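Local atomic coordinates of putative secreted lipase (Streptomyces sp. W007, PDB entry 5H6G), a protein that probably hydrolyses ester bonds of lipids, as a secreted, thermostable lipase of the alpha/beta-hydrolase superfamily. Residues Tyr192-Thr197 / Thr208-Gly213. Sequence-based numbering, arbitrary orientation.
Sequences YTVIAT and TQYLDG
The CA atoms of Val194 and Tyr210 are 6.1 Å apart, those of Ala196 and Gln209 7.1 Å, where the returning chain of 208-213 passes over one face of strand 191-196 in the opposite direction. Tyr192, Val194 and Ala196 turn their CB atoms to that chain. Val194 fills the middle of the contact: CG1, anti to the backbone N (chi1 177°), meets the edge of the Tyr210 ring in its plane, 3.8 Å from CD1, while CG2 rests against Leu211 CD2. With an alanine here, both methyl contacts would go, which would probably leave a gap beside Leu211 CD2 and the Tyr210 ring edge less firmly held. The strand is the sixth in order of the parallel alpha/beta-hydrolase sheet, and the loop leads on to its neighbour, strand 216-220. Leu211 CD2 also approaches Tyr192 CD2 at 3.6 Å, the two side chains crossing nearly at right angles. At the far end, Gln209 extends along the strand and sets OE1 3.1 Å from Ala196 CB; a water that accepts from Thr197 N donates to Gln209 OE1 at 2.7 Å. Gln209 NE2 bonds to Val203 O and weakly to Asp200 OD2, the acid of a probable Ser-His-Asp triad with Ser109 and His232.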
loop_
_atom_site.group_PDB
_atom_site.type_symbol
_atom_site.label_atom_id
_atom_site.label_comp_id
_atom_site.label_asym_id
_atom_site.label_seq_id
_atom_site.Cartn_x
_atom_site.Cartn_y
_atom_site.Cartn_z
ATOM N N TYR A 192 11.862 1.392 3.862
ATOM C CA TYR A 192 10.445 1.643 4.149
ATOM C C TYR A 192 10.134 3.124 4.028
ATOM O O TYR A 192 10.875 3.936 4.544
ATOM C CB TYR A 192 10.102 1.261 5.574
ATOM C CG TYR A 192 10.194 -0.192 5.914
ATOM C CD1 TYR A 192 11.419 -0.797 6.181
ATOM C CD2 TYR A 192 9.044 -0.952 6.047
ATOM C CE1 TYR A 192 11.477 -2.138 6.553
ATOM C CE2 TYR A 192 9.089 -2.280 6.425
ATOM C CZ TYR A 192 10.289 -2.886 6.681
ATOM O OH TYR A 192 10.276 -4.234 7.060
ATOM N N THR A 193 9.043 3.461 3.361
ATOM C CA THR A 193 8.554 4.837 3.346
ATOM C C THR A 193 7.095 4.767 3.814
ATOM O O THR A 193 6.364 3.850 3.432
ATOM C CB THR A 193 8.704 5.508 1.958
ATOM O OG1 THR A 193 10.087 5.545 1.585
ATOM C CG2 THR A 193 8.166 6.942 1.985
ATOM N N VAL A 194 6.729 5.675 4.716
ATOM C CA VAL A 194 5.353 5.881 5.129
ATOM C C VAL A 194 4.970 7.330 4.829
ATOM O O VAL A 194 5.710 8.265 5.191
ATOM C CB VAL A 194 5.119 5.568 6.603
ATOM C CG1 VAL A 194 3.682 5.873 6.985
ATOM C CG2 VAL A 194 5.391 4.095 6.866
ATOM N N ILE A 195 3.821 7.486 4.156
ATOM C CA ILE A 195 3.245 8.795 3.812
ATOM C C ILE A 195 1.893 8.888 4.492
ATOM O O ILE A 195 1.018 8.118 4.170
ATOM C CB ILE A 195 3.072 8.972 2.296
ATOM C CG1 ILE A 195 4.420 8.779 1.596
ATOM C CG2 ILE A 195 2.553 10.372 1.992
ATOM C CD1 ILE A 195 4.380 8.651 0.089
ATOM N N ALA A 196 1.744 9.805 5.449
ATOM C CA ALA A 196 0.497 9.968 6.192
ATOM C C ALA A 196 -0.033 11.382 6.069
ATOM O O ALA A 196 0.725 12.320 5.760
ATOM C CB ALA A 196 0.704 9.628 7.654
ATOM N N THR A 197 -1.342 11.516 6.318
ATOM C CA THR A 197 -2.055 12.824 6.346
ATOM C C THR A 197 -2.672 13.061 7.734
ATOM O O THR A 197 -3.292 12.154 8.311
ATOM C CB THR A 197 -3.161 12.943 5.258
ATOM O OG1 THR A 197 -3.849 14.188 5.411
ATOM C CG2 THR A 197 -4.197 11.822 5.340
ATOM N N THR A 208 0.558 6.508 14.584
ATOM C CA THR A 208 0.576 5.044 14.637
ATOM C C THR A 208 0.816 4.409 13.264
ATOM O O THR A 208 1.091 3.218 13.167
ATOM C CB THR A 208 -0.755 4.455 15.195
ATOM O OG1 THR A 208 -1.840 4.780 14.320
ATOM C CG2 THR A 208 -1.064 4.968 16.620
ATOM N N GLN A 209 0.650 5.176 12.198
ATOM C CA GLN A 209 0.920 4.696 10.862
ATOM C C GLN A 209 2.432 4.572 10.621
ATOM O O GLN A 209 2.877 3.733 9.863
ATOM C CB GLN A 209 0.306 5.642 9.851
ATOM C CG GLN A 209 -1.206 5.767 9.956
ATOM C CD GLN A 209 -1.779 6.795 9.010
ATOM O OE1 GLN A 209 -1.170 7.142 8.008
ATOM N NE2 GLN A 209 -2.957 7.297 9.334
ATOM N N TYR A 210 3.201 5.423 11.280
ATOM C CA TYR A 210 4.639 5.441 11.139
ATOM C C TYR A 210 5.322 4.202 11.656
ATOM O O TYR A 210 4.834 3.543 12.559
ATOM C CB TYR A 210 5.220 6.650 11.869
ATOM C CG TYR A 210 4.899 8.016 11.262
ATOM C CD1 TYR A 210 4.424 8.158 9.963
ATOM C CD2 TYR A 210 5.149 9.181 11.998
ATOM C CE1 TYR A 210 4.178 9.411 9.428
ATOM C CE2 TYR A 210 4.910 10.443 11.464
ATOM C CZ TYR A 210 4.417 10.544 10.189
ATOM O OH TYR A 210 4.196 11.773 9.663
ATOM N N LEU A 211 6.479 3.921 11.064
ATOM C CA LEU A 211 7.305 2.755 11.420
ATOM C C LEU A 211 8.575 3.227 12.123
ATOM O O LEU A 211 9.236 4.147 11.665
ATOM C CB LEU A 211 7.676 1.976 10.161
ATOM C CG LEU A 211 6.911 0.742 9.672
ATOM C CD1 LEU A 211 5.633 0.432 10.403
ATOM C CD2 LEU A 211 6.692 0.780 8.176
ATOM N N ASP A 212 8.899 2.591 13.240
ATOM C CA ASP A 212 10.156 2.807 13.925
ATOM C C ASP A 212 11.254 1.787 13.501
ATOM O O ASP A 212 11.148 0.576 13.761
ATOM C CB ASP A 212 9.901 2.738 15.430
ATOM C CG ASP A 212 11.146 2.990 16.245
ATOM O OD1 ASP A 212 12.040 3.736 15.795
ATOM O OD2 ASP A 212 11.202 2.435 17.348
ATOM N N GLY A 213 12.307 2.291 12.867
ATOM C CA GLY A 213 13.448 1.473 12.480
ATOM C C GLY A 213 14.490 2.298 11.744
ATOM O O GLY A 213 14.245 3.458 11.412
HETATM O O HOH W 1 -2.660 9.007 6.794
#